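Local coordinates for protein 2-hydroxyisobutyryl-CoA synthetase (Aquincola tertiaricarbonis, PDB 6HDX) that is an AMP-binding enzyme of the ANL superfamily, with the large N-terminal and small C-terminal domains characteristic of that family, at residues Y219-Y224 and S250-A255; G343-W348 and G365-I370; G269-D274 and Q292-M297. All coordinates share one frame; numbering follows the deposited sequence.

Interaction 1: residues Y219-Y224 and S250-A255; sequences YGTPSY and SGEPGA. With 8LH ([[(2~{R},3~{S},4~{R},5~{R})-5-(6-aminopurin-9-yl)-3,4-bis(oxidanyl)oxolan-2-yl]methoxy-oxidanyl-phosphoryl] (2~{R})-2-methyl-3-oxidanyl-propanoate), chain B; HIU ((2R)-3-hydroxy-2-methylpropanoic acid), chain C.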
loop_
_atom_site.group_PDB
_atom_site.type_symbol
_atom_site.label_atom_id
_atom_site.label_comp_id
_atom_site.label_asym_id
_atom_site.label_seq_id
_atom_site.Cartn_x
_atom_site.Cartn_y
_atom_site.Cartn_z
ATOM N N TYR A 219 7.448 2.251 11.511
ATOM C CA TYR A 219 8.061 3.007 10.429
ATOM C C TYR A 219 7.073 4.036 9.845
ATOM O O TYR A 219 5.914 3.698 9.568
ATOM C CB TYR A 219 8.559 2.068 9.288
ATOM C CG TYR A 219 9.012 2.858 8.072
ATOM C CD1 TYR A 219 10.284 3.430 8.021
ATOM C CD2 TYR A 219 8.133 3.125 7.019
ATOM C CE1 TYR A 219 10.675 4.228 6.953
ATOM C CE2 TYR A 219 8.511 3.924 5.946
ATOM C CZ TYR A 219 9.783 4.468 5.913
ATOM O OH TYR A 219 10.141 5.257 4.857
ATOM N N GLY A 220 7.595 5.228 9.523
ATOM C CA GLY A 220 6.865 6.265 8.805
ATOM C C GLY A 220 7.662 7.551 8.745
ATOM O O GLY A 220 8.893 7.520 8.824
ATOM N N THR A 221 6.963 8.695 8.679
ATOM C CA THR A 221 7.616 10.015 8.711
ATOM C C THR A 221 7.613 10.529 10.145
ATOM O O THR A 221 6.719 10.145 10.921
ATOM C CB THR A 221 6.956 11.040 7.743
ATOM O OG1 THR A 221 5.619 11.320 8.156
ATOM C CG2 THR A 221 7.020 10.611 6.263
ATOM N N PRO A 222 8.608 11.379 10.543
ATOM C CA PRO A 222 8.579 11.945 11.912
ATOM C C PRO A 222 7.296 12.759 12.185
ATOM O O PRO A 222 6.781 12.741 13.301
ATOM C CB PRO A 222 9.842 12.806 11.969
ATOM C CG PRO A 222 10.686 12.397 10.791
ATOM C CD PRO A 222 9.738 11.926 9.754
ATOM N N SER A 223 6.753 13.432 11.150
ATOM C CA SER A 223 5.504 14.207 11.208
ATOM C C SER A 223 4.333 13.290 11.519
ATOM O O SER A 223 3.505 13.638 12.366
ATOM C CB SER A 223 5.243 14.929 9.884
ATOM O OG SER A 223 6.134 16.016 9.773
ATOM N N TYR A 224 4.256 12.129 10.851
ATOM C CA TYR A 224 3.187 11.181 11.142
ATOM C C TYR A 224 3.235 10.668 12.571
ATOM O O TYR A 224 2.193 10.613 13.209
ATOM C CB TYR A 224 3.104 10.023 10.148
ATOM C CG TYR A 224 1.818 9.234 10.308
ATOM C CD1 TYR A 224 0.627 9.861 10.686
ATOM C CD2 TYR A 224 1.784 7.871 10.066
ATOM C CE1 TYR A 224 -0.566 9.150 10.782
ATOM C CE2 TYR A 224 0.600 7.146 10.179
ATOM C CZ TYR A 224 -0.571 7.788 10.532
ATOM O OH TYR A 224 -1.724 7.060 10.635
ATOM N N SER A 250 12.013 8.089 7.857
ATOM C CA SER A 250 12.644 8.644 6.658
ATOM C C SER A 250 11.635 9.552 5.944
ATOM O O SER A 250 10.440 9.540 6.282
ATOM C CB SER A 250 13.149 7.529 5.739
ATOM O OG SER A 250 12.115 6.928 4.980
ATOM N N GLY A 251 12.126 10.337 4.977
ATOM C CA GLY A 251 11.283 11.158 4.121
ATOM C C GLY A 251 11.451 12.644 4.271
ATOM O O GLY A 251 11.117 13.385 3.355
ATOM N N GLU A 252 11.947 13.095 5.437
ATOM C CA GLU A 252 12.102 14.503 5.776
ATOM C C GLU A 252 12.931 14.605 7.056
ATOM O O GLU A 252 13.039 13.605 7.788
ATOM C CB GLU A 252 10.706 15.141 6.032
ATOM C CG GLU A 252 9.843 14.377 7.038
ATOM C CD GLU A 252 8.585 15.063 7.521
ATOM O OE1 GLU A 252 8.165 16.059 6.897
ATOM O OE2 GLU A 252 8.009 14.596 8.526
ATOM N N PRO A 253 13.439 15.815 7.406
ATOM C CA PRO A 253 14.146 15.964 8.691
ATOM C C PRO A 253 13.164 15.794 9.859
ATOM O O PRO A 253 11.942 15.880 9.668
ATOM C CB PRO A 253 14.712 17.390 8.625
ATOM C CG PRO A 253 14.584 17.817 7.193
ATOM C CD PRO A 253 13.376 17.111 6.690
ATOM N N GLY A 254 13.700 15.528 11.046
ATOM C CA GLY A 254 12.880 15.364 12.238
ATOM C C GLY A 254 13.489 14.406 13.231
ATOM O O GLY A 254 13.626 14.753 14.402
ATOM N N ALA A 255 13.904 13.216 12.756
ATOM C CA ALA A 255 14.479 12.155 13.586
ATOM C C ALA A 255 15.851 12.509 14.178
ATOM O O ALA A 255 16.257 11.906 15.170
ATOM C CB ALA A 255 14.511 10.834 12.829
HETATM C C1 8LH B . 15.337 13.472 4.405
HETATM C C2 8LH B . 15.461 12.308 5.064
HETATM C C3 8LH B . 16.009 12.311 6.307
HETATM C C4 8LH B . 14.512 11.919 3.148
HETATM N N1 8LH B . 16.491 13.432 6.862
HETATM N N2 8LH B . 15.736 14.639 4.961
HETATM O O1 8LH B . 11.947 7.989 2.458
HETATM C C5 8LH B . 13.200 7.849 1.829
HETATM C C6 8LH B . 12.982 8.067 0.323
HETATM C C7 8LH B . 12.042 7.006 -0.279
HETATM C C8 8LH B . 12.459 9.494 0.027
HETATM O O2 8LH B . 11.904 10.180 0.888
HETATM O O3 8LH B . 12.690 9.911 -1.252
HETATM P P1 8LH B . 12.050 11.230 -1.847
HETATM O O4 8LH B . 10.525 11.030 -1.541
HETATM O O5 8LH B . 12.377 11.458 -3.257
HETATM O O6 8LH B . 12.639 12.443 -0.990
HETATM C C9 8LH B . 14.052 12.560 -0.830
HETATM C C10 8LH B . 14.318 13.843 -0.089
HETATM O O7 8LH B . 13.586 13.807 1.165
HETATM C C11 8LH B . 15.747 13.883 0.288
HETATM O O8 8LH B . 16.540 14.414 -0.792
HETATM C C12 8LH B . 15.692 14.834 1.509
HETATM O O9 8LH B . 15.491 16.257 1.114
HETATM C C13 8LH B . 14.450 14.322 2.213
HETATM N N3 8LH B . 14.751 13.232 3.229
HETATM N N4 8LH B . 14.934 11.356 4.279
HETATM C C14 8LH B . 16.352 14.653 6.202
HETATM N N5 8LH B . 16.082 11.173 6.987
HETATM O O1 HIU C . 14.713 8.607 1.846
HETATM C C1 HIU C . 13.502 8.778 1.249
HETATM O O2 HIU C . 12.844 9.812 1.353
HETATM C C2 HIU C . 12.936 7.504 0.566
HETATM C C3 HIU C . 11.866 7.752 -0.515
HETATM C C4 HIU C . 12.292 6.690 1.653
HETATM O O3 HIU C . 11.542 7.544 2.498
HETATM O O HOH W 1 8.667 7.614 5.170
#
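Ser250 N gives a weak hydrogen bond to Gly220 O (3.3 Å) where strand 217-220 ends, and from there the loop 250-255 folds around the start of helix 222-234, with Gly254 passing beside Pro222. At the strand end, the hydroxyls of Tyr219 and Ser250 meet, OH to OG at 2.6 Å, with OG lying at the edge of the ring. The phenol reaches it because the ring is swung anti to its own backbone nitrogen (chi1 172°). A water joins Tyr219 OH to Ser250 O, donating to the carbonyl. Ser250 OG is within hydrogen-bonding distance of 8LH O1 (2.7 Å) or HIU O3 (2.6 Å), whose models overlap and so are alternatives. In this AMP-binding fold the loop lines the ligand pocket, Pro253 CG touching C14 of the adenine.

Glu252 reaches across to the helix start. Its OE2 is gripped twice by one residue: Ser223 N donates nearly along the C-O axis, and Ser223 OG approaches Glu252 OE2 on the syn lone pair at 2.7 Å. The helix dipole would probably favour the negative charge here; OE1 is bonded to Ala467 N. The extended Glu252 chain runs past Pro222 in the opposite direction, bringing Glu252 OE2 to 3.4 Å from Pro222 CD. Thr221 is the N-cap, its OG1 accepting from Tyr224 N (3.1 Å) and also bonded to Phe465 O. The contact thus joins two strand-to-helix loops of the parallel sheet: Pro222 and Ala255 both lie on Phe249 of strand 246-249, and Ala255 also touches strand 271-274.

Interaction 2: residues G343-W348 and G365-I370; sequences GDLTLW and GIFGRI. With 8LH ([[(2~{R},3~{S},4~{R},5~{R})-5-(6-aminopurin-9-yl)-3,4-bis(oxidanyl)oxolan-2-yl]methoxy-oxidanyl-phosphoryl] (2~{R})-2-methyl-3-oxidanyl-propanoate), chain B.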
loop_
_atom_site.group_PDB
_atom_site.type_symbol
_atom_site.label_atom_id
_atom_site.label_comp_id
_atom_site.label_asym_id
_atom_site.label_seq_id
_atom_site.Cartn_x
_atom_site.Cartn_y
_atom_site.Cartn_z
ATOM N N GLY A 343 21.146 17.424 -3.608
ATOM C CA GLY A 343 20.747 18.820 -3.457
ATOM C C GLY A 343 20.396 19.153 -2.009
ATOM O O GLY A 343 19.793 20.194 -1.738
ATOM N N ASP A 344 20.772 18.262 -1.062
ATOM C CA ASP A 344 20.497 18.415 0.367
ATOM C C ASP A 344 21.699 18.960 1.074
ATOM O O ASP A 344 22.782 18.959 0.501
ATOM C CB ASP A 344 20.105 17.072 1.000
ATOM C CG ASP A 344 18.829 16.493 0.434
ATOM O OD1 ASP A 344 17.821 17.201 0.433
ATOM O OD2 ASP A 344 18.842 15.302 0.007
ATOM N N LEU A 345 21.528 19.400 2.333
ATOM C CA LEU A 345 22.650 19.862 3.131
ATOM C C LEU A 345 22.815 18.960 4.344
ATOM O O LEU A 345 21.824 18.523 4.932
ATOM C CB LEU A 345 22.517 21.345 3.542
ATOM C CG LEU A 345 23.810 21.977 4.055
ATOM C CD1 LEU A 345 24.786 22.249 2.918
ATOM C CD2 LEU A 345 23.539 23.226 4.870
ATOM N N THR A 346 24.078 18.670 4.693
ATOM C CA THR A 346 24.474 17.872 5.851
ATOM C C THR A 346 25.899 18.263 6.288
ATOM O O THR A 346 26.567 19.061 5.636
ATOM C CB THR A 346 24.351 16.344 5.553
ATOM O OG1 THR A 346 24.413 15.626 6.776
ATOM C CG2 THR A 346 25.444 15.821 4.631
ATOM N N LEU A 347 26.343 17.664 7.384
ATOM C CA LEU A 347 27.676 17.718 7.961
ATOM C C LEU A 347 28.063 16.256 8.191
ATOM O O LEU A 347 27.258 15.474 8.729
ATOM C CB LEU A 347 27.681 18.469 9.307
ATOM C CG LEU A 347 29.075 18.857 9.836
ATOM C CD1 LEU A 347 29.041 20.190 10.515
ATOM C CD2 LEU A 347 29.620 17.827 10.797
ATOM N N TRP A 348 29.301 15.905 7.821
ATOM C CA TRP A 348 29.814 14.564 8.046
ATOM C C TRP A 348 31.099 14.601 8.859
ATOM O O TRP A 348 31.849 15.570 8.786
ATOM C CB TRP A 348 29.929 13.716 6.738
ATOM C CG TRP A 348 31.056 14.006 5.768
ATOM C CD1 TRP A 348 31.805 15.145 5.669
ATOM C CD2 TRP A 348 31.493 13.147 4.704
ATOM N NE1 TRP A 348 32.703 15.033 4.628
ATOM C CE2 TRP A 348 32.543 13.812 4.030
ATOM C CE3 TRP A 348 31.088 11.876 4.247
ATOM C CZ2 TRP A 348 33.188 13.254 2.917
ATOM C CZ3 TRP A 348 31.733 11.323 3.153
ATOM C CH2 TRP A 348 32.760 12.011 2.492
ATOM N N GLY A 365 22.035 14.385 11.192
ATOM C CA GLY A 365 21.219 13.953 10.070
ATOM C C GLY A 365 21.385 14.892 8.889
ATOM O O GLY A 365 22.474 15.427 8.658
ATOM N N ILE A 366 20.287 15.142 8.174
ATOM C CA ILE A 366 20.254 15.996 6.996
ATOM C C ILE A 366 19.365 17.164 7.330
ATOM O O ILE A 366 18.240 16.966 7.808
ATOM C CB ILE A 366 19.827 15.176 5.732
ATOM C CG1 ILE A 366 20.935 14.161 5.359
ATOM C CG2 ILE A 366 19.429 16.083 4.534
ATOM C CD1 ILE A 366 20.492 13.009 4.570
ATOM N N PHE A 367 19.913 18.391 7.154
ATOM C CA PHE A 367 19.261 19.641 7.529
ATOM C C PHE A 367 18.039 19.967 6.688
ATOM O O PHE A 367 17.069 20.514 7.198
ATOM C CB PHE A 367 20.272 20.804 7.535
ATOM C CG PHE A 367 21.553 20.517 8.298
ATOM C CD1 PHE A 367 21.517 19.960 9.574
ATOM C CD2 PHE A 367 22.791 20.795 7.737
ATOM C CE1 PHE A 367 22.701 19.683 10.268
ATOM C CE2 PHE A 367 23.971 20.515 8.430
ATOM C CZ PHE A 367 23.920 19.959 9.689
ATOM N N GLY A 368 18.091 19.606 5.414
ATOM C CA GLY A 368 17.017 19.861 4.465
ATOM C C GLY A 368 17.537 20.001 3.050
ATOM O O GLY A 368 18.728 19.807 2.798
ATOM N N ARG A 369 16.639 20.351 2.128
ATOM C CA ARG A 369 16.969 20.577 0.723
ATOM C C ARG A 369 17.478 22.029 0.597
ATOM O O ARG A 369 16.854 22.943 1.153
ATOM C CB ARG A 369 15.720 20.321 -0.137
ATOM C CG ARG A 369 16.029 19.958 -1.568
ATOM C CD ARG A 369 14.814 19.456 -2.343
ATOM N NE ARG A 369 14.640 17.997 -2.283
ATOM C CZ ARG A 369 15.409 17.113 -2.919
ATOM N NH1 ARG A 369 16.443 17.521 -3.644
ATOM N NH2 ARG A 369 15.160 15.813 -2.815
ATOM N N ILE A 370 18.651 22.232 -0.049
ATOM C CA ILE A 370 19.279 23.549 -0.249
ATOM C C ILE A 370 18.274 24.570 -0.840
ATOM O O ILE A 370 18.245 25.718 -0.392
ATOM C CB ILE A 370 20.613 23.447 -1.061
ATOM C CG1 ILE A 370 21.686 22.645 -0.270
ATOM C CG2 ILE A 370 21.157 24.845 -1.493
ATOM C CD1 ILE A 370 22.984 22.272 -1.056
HETATM C C1 8LH B . 15.337 13.472 4.405
HETATM C C2 8LH B . 15.461 12.308 5.064
HETATM C C3 8LH B . 16.009 12.311 6.307
HETATM C C4 8LH B . 14.512 11.919 3.148
HETATM N N1 8LH B . 16.491 13.432 6.862
HETATM N N2 8LH B . 15.736 14.639 4.961
HETATM O O1 8LH B . 11.947 7.989 2.458
HETATM C C5 8LH B . 13.200 7.849 1.829
HETATM C C6 8LH B . 12.982 8.067 0.323
HETATM C C7 8LH B . 12.042 7.006 -0.279
HETATM C C8 8LH B . 12.459 9.494 0.027
HETATM O O2 8LH B . 11.904 10.180 0.888
HETATM O O3 8LH B . 12.690 9.911 -1.252
HETATM P P1 8LH B . 12.050 11.230 -1.847
HETATM O O4 8LH B . 10.525 11.030 -1.541
HETATM O O5 8LH B . 12.377 11.458 -3.257
HETATM O O6 8LH B . 12.639 12.443 -0.990
HETATM C C9 8LH B . 14.052 12.560 -0.830
HETATM C C10 8LH B . 14.318 13.843 -0.089
HETATM O O7 8LH B . 13.586 13.807 1.165
HETATM C C11 8LH B . 15.747 13.883 0.288
HETATM O O8 8LH B . 16.540 14.414 -0.792
HETATM C C12 8LH B . 15.692 14.834 1.509
HETATM O O9 8LH B . 15.491 16.257 1.114
HETATM C C13 8LH B . 14.450 14.322 2.213
HETATM N N3 8LH B . 14.751 13.232 3.229
HETATM N N4 8LH B . 14.934 11.356 4.279
HETATM C C14 8LH B . 16.352 14.653 6.202
HETATM N N5 8LH B . 16.082 11.173 6.987
#
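The carboxylate of Asp344 turns beside its backbone nitrogen (chi1 -63°) and the Arg369 chain bends at chi3 (-91°), bringing both side chains to the ribose of 8LH from neighbouring strands of the antiparallel sheet of the AMP-binding fold, 366-369 being at the sheet's edge within the chain. Segments 344-347 and 366-369 run antiparallel, their directions 164° apart. Asp344 holds the sugar by both hydroxyls, O9 donating to OD1 and O8 to OD2, each at 2.6 Å; an aspartate gripping the ribose in this way is a familiar feature of ANL enzymes. Arg369 NH2 comes within 2.8 Å of 8LH O8. OD1 of Asp344 sits over one face of the guanidinium, so any attraction between the charges is probably electrostatic only, as no N-H points at the oxygen.

Backbone bonds hold the strands together: Leu345 N to Gly368 O, Phe367 N to Leu345 O and Ile370 N to Gly343 O. Behind the binding groups, Leu345 CG lies in plane at the edge of the Phe367 ring, and Leu345 CD2 is 3.8 Å from Phe367 CD2. Phe367 CZ lies 4.1 Å from Leu347 CB, while Leu345 CB meets Ile370 CG1 at the same distance. The CG2 methyl of Ile366 packs against Asp344 CB (3.7 Å), next to the adenine, whose C14 meets both CB and O of Ile366. Thr346 OG1 closes the far end, donating to Gly365 O at 2.7 Å from a position tilted out of the carbonyl plane.

Interaction 3: residues G269-D274 and Q292-M297; sequences GAKVYD and QSNDGM. With 8LH ([[(2~{R},3~{S},4~{R},5~{R})-5-(6-aminopurin-9-yl)-3,4-bis(oxidanyl)oxolan-2-yl]methoxy-oxidanyl-phosphoryl] (2~{R})-2-methyl-3-oxidanyl-propanoate), chain B.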
loop_
_atom_site.group_PDB
_atom_site.type_symbol
_atom_site.label_atom_id
_atom_site.label_comp_id
_atom_site.label_asym_id
_atom_site.label_seq_id
_atom_site.Cartn_x
_atom_site.Cartn_y
_atom_site.Cartn_z
ATOM N N GLY A 269 7.631 6.498 24.676
ATOM C CA GLY A 269 8.510 5.825 25.636
ATOM C C GLY A 269 9.400 4.828 24.915
ATOM O O GLY A 269 9.454 3.664 25.296
ATOM N N ALA A 270 10.022 5.256 23.793
ATOM C CA ALA A 270 10.817 4.375 22.922
ATOM C C ALA A 270 11.952 5.126 22.226
ATOM O O ALA A 270 12.059 6.342 22.374
ATOM C CB ALA A 270 9.902 3.716 21.879
ATOM N N LYS A 271 12.808 4.403 21.489
ATOM C CA LYS A 271 13.930 5.002 20.775
ATOM C C LYS A 271 13.582 5.388 19.358
ATOM O O LYS A 271 12.782 4.714 18.720
ATOM C CB LYS A 271 15.152 4.087 20.806
ATOM C CG LYS A 271 15.835 4.122 22.160
ATOM C CD LYS A 271 17.037 3.233 22.194
ATOM C CE LYS A 271 18.261 3.885 21.616
ATOM N NZ LYS A 271 19.346 2.895 21.512
ATOM N N VAL A 272 14.151 6.506 18.885
ATOM C CA VAL A 272 13.923 7.029 17.535
ATOM C C VAL A 272 15.199 6.861 16.717
ATOM O O VAL A 272 16.279 7.220 17.181
ATOM C CB VAL A 272 13.408 8.513 17.570
ATOM C CG1 VAL A 272 13.541 9.197 16.211
ATOM C CG2 VAL A 272 11.965 8.591 18.073
ATOM N N TYR A 273 15.072 6.318 15.510
ATOM C CA TYR A 273 16.195 6.164 14.591
ATOM C C TYR A 273 15.936 6.939 13.324
ATOM O O TYR A 273 14.813 6.919 12.817
ATOM C CB TYR A 273 16.498 4.680 14.285
ATOM C CG TYR A 273 16.854 3.911 15.535
ATOM C CD1 TYR A 273 17.938 4.290 16.324
ATOM C CD2 TYR A 273 16.040 2.882 15.998
ATOM C CE1 TYR A 273 18.234 3.627 17.516
ATOM C CE2 TYR A 273 16.331 2.209 17.185
ATOM C CZ TYR A 273 17.435 2.577 17.933
ATOM O OH TYR A 273 17.732 1.913 19.096
ATOM N N ASP A 274 16.978 7.631 12.828
ATOM C CA ASP A 274 16.955 8.377 11.566
ATOM C C ASP A 274 17.558 7.487 10.464
ATOM O O ASP A 274 18.519 6.749 10.719
ATOM C CB ASP A 274 17.753 9.684 11.710
ATOM C CG ASP A 274 17.529 10.774 10.672
ATOM O OD1 ASP A 274 16.528 10.695 9.917
ATOM O OD2 ASP A 274 18.329 11.725 10.640
ATOM N N GLN A 292 23.304 1.696 19.040
ATOM C CA GLN A 292 24.307 2.362 19.889
ATOM C C GLN A 292 24.715 3.733 19.347
ATOM O O GLN A 292 24.879 4.660 20.146
ATOM C CB GLN A 292 25.530 1.467 20.171
ATOM C CG GLN A 292 25.210 0.088 20.791
ATOM C CD GLN A 292 24.654 -0.915 19.786
ATOM O OE1 GLN A 292 24.773 -0.744 18.570
ATOM N NE2 GLN A 292 23.988 -1.965 20.265
ATOM N N SER A 293 24.891 3.883 18.009
ATOM C CA SER A 293 25.191 5.190 17.398
ATOM C C SER A 293 23.815 5.746 17.000
ATOM O O SER A 293 23.478 5.812 15.805
ATOM C CB SER A 293 26.084 5.013 16.172
ATOM O OG SER A 293 27.212 4.205 16.462
ATOM N N ASN A 294 22.973 6.029 18.016
ATOM C CA ASN A 294 21.552 6.388 17.823
ATOM C C ASN A 294 21.273 7.848 17.432
ATOM O O ASN A 294 20.131 8.143 17.085
ATOM C CB ASN A 294 20.709 5.999 19.056
ATOM C CG ASN A 294 21.143 6.730 20.274
ATOM O OD1 ASN A 294 22.315 6.722 20.615
ATOM N ND2 ASN A 294 20.241 7.472 20.882
ATOM N N ASP A 295 22.268 8.760 17.547
ATOM C CA ASP A 295 22.091 10.141 17.092
ATOM C C ASP A 295 22.620 10.252 15.667
ATOM O O ASP A 295 23.723 9.780 15.363
ATOM C CB ASP A 295 22.759 11.177 18.006
ATOM C CG ASP A 295 22.266 11.141 19.443
ATOM O OD1 ASP A 295 21.034 11.209 19.655
ATOM O OD2 ASP A 295 23.112 11.081 20.355
ATOM N N GLY A 296 21.796 10.825 14.798
ATOM C CA GLY A 296 22.162 10.991 13.410
ATOM C C GLY A 296 22.156 9.693 12.635
ATOM O O GLY A 296 21.434 8.736 12.971
ATOM N N MET A 297 22.970 9.667 11.573
ATOM C CA MET A 297 23.028 8.544 10.652
ATOM C C MET A 297 24.439 8.151 10.314
ATOM O O MET A 297 25.311 8.997 10.265
ATOM C CB MET A 297 22.271 8.893 9.350
ATOM C CG MET A 297 20.785 9.124 9.552
ATOM S SD MET A 297 19.828 9.421 8.037
ATOM C CE MET A 297 20.271 11.058 7.661
HETATM C C1 8LH B . 15.337 13.472 4.405
HETATM C C2 8LH B . 15.461 12.308 5.064
HETATM C C3 8LH B . 16.009 12.311 6.307
HETATM C C4 8LH B . 14.512 11.919 3.148
HETATM N N1 8LH B . 16.491 13.432 6.862
HETATM N N2 8LH B . 15.736 14.639 4.961
HETATM O O1 8LH B . 11.947 7.989 2.458
HETATM C C5 8LH B . 13.200 7.849 1.829
HETATM C C6 8LH B . 12.982 8.067 0.323
HETATM C C7 8LH B . 12.042 7.006 -0.279
HETATM C C8 8LH B . 12.459 9.494 0.027
HETATM O O2 8LH B . 11.904 10.180 0.888
HETATM O O3 8LH B . 12.690 9.911 -1.252
HETATM P P1 8LH B . 12.050 11.230 -1.847
HETATM O O4 8LH B . 10.525 11.030 -1.541
HETATM O O5 8LH B . 12.377 11.458 -3.257
HETATM O O6 8LH B . 12.639 12.443 -0.990
HETATM C C9 8LH B . 14.052 12.560 -0.830
HETATM C C10 8LH B . 14.318 13.843 -0.089
HETATM O O7 8LH B . 13.586 13.807 1.165
HETATM C C11 8LH B . 15.747 13.883 0.288
HETATM O O8 8LH B . 16.540 14.414 -0.792
HETATM C C12 8LH B . 15.692 14.834 1.509
HETATM O O9 8LH B . 15.491 16.257 1.114
HETATM C C13 8LH B . 14.450 14.322 2.213
HETATM N N3 8LH B . 14.751 13.232 3.229
HETATM N N4 8LH B . 14.934 11.356 4.279
HETATM C C14 8LH B . 16.352 14.653 6.202
HETATM N N5 8LH B . 16.082 11.173 6.987
HETATM O O HOH W 2 19.184 7.898 14.464
#
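Asp274 and Met297, with Tyr273 and Asn294, form a buried packing contact between strand 271-274, an outermost strand of the parallel sheet in the AMP-binding fold, and the loop before strand 297-299 together with the first residue of that strand. Direct touches are van der Waals in kind, and a water supplies the polar link. It accepts from Asp274 N at 2.8 Å and lies 2.8 Å from both Asn294 O and Gly296 O. With more acceptors in reach than it has protons, its bonds to these two carbonyls need not both be present at once; Asn294 O also receives Lys261 NZ.

Nearer the start of the strand, Asn294 CB meets the edge of the Tyr273 ring at CE1 (3.8 Å), and the chain of Lys271 crosses the asparagine at about a right angle. Lys271 NZ donates to Tyr273 OH at 3.1 Å and to Glu291 O, so the ammonium links the phenol to the chain just before the loop segment.

At the strand end, the Met297 side chain crosses Asp274 obliquely, on one flank. Met297 CG lies 3.5 Å from Asp274 O, and the bend at chi3 (-75°) brings Met297 CE to 3.6 Å from Asp274 OD2. SD stands close to the carboxylate carbon. The two oxygens have separate duties: OD2 is bonded to Ser256 OG, which probably steadies the carboxylate, while Asp274 OD1 accepts from the adenine amino nitrogen N5 of 8LH at 3.0 Å, with an angle of 154° at the hydrogen.

Along the chain the contacts follow one another in the order interaction 1, interaction 3, interaction 2, and none is nested in another. Interactions 1 and 3 have centres about 12 Å apart and share the parallel sheet; Ala255 CB packs on Val272 and Asp274. Interaction 2 belongs to the antiparallel sheet, its centre about 15 Å from that of interaction 1 and about 18 Å from that of interaction 3. Pro253 packs on Ile366 and Phe367, while Met297 CE meets Ile366 CD1. All three contacts touch 8LH, at its adenine, ribose and O1 end, so elements from the two sheets and their loops contribute to one binding site.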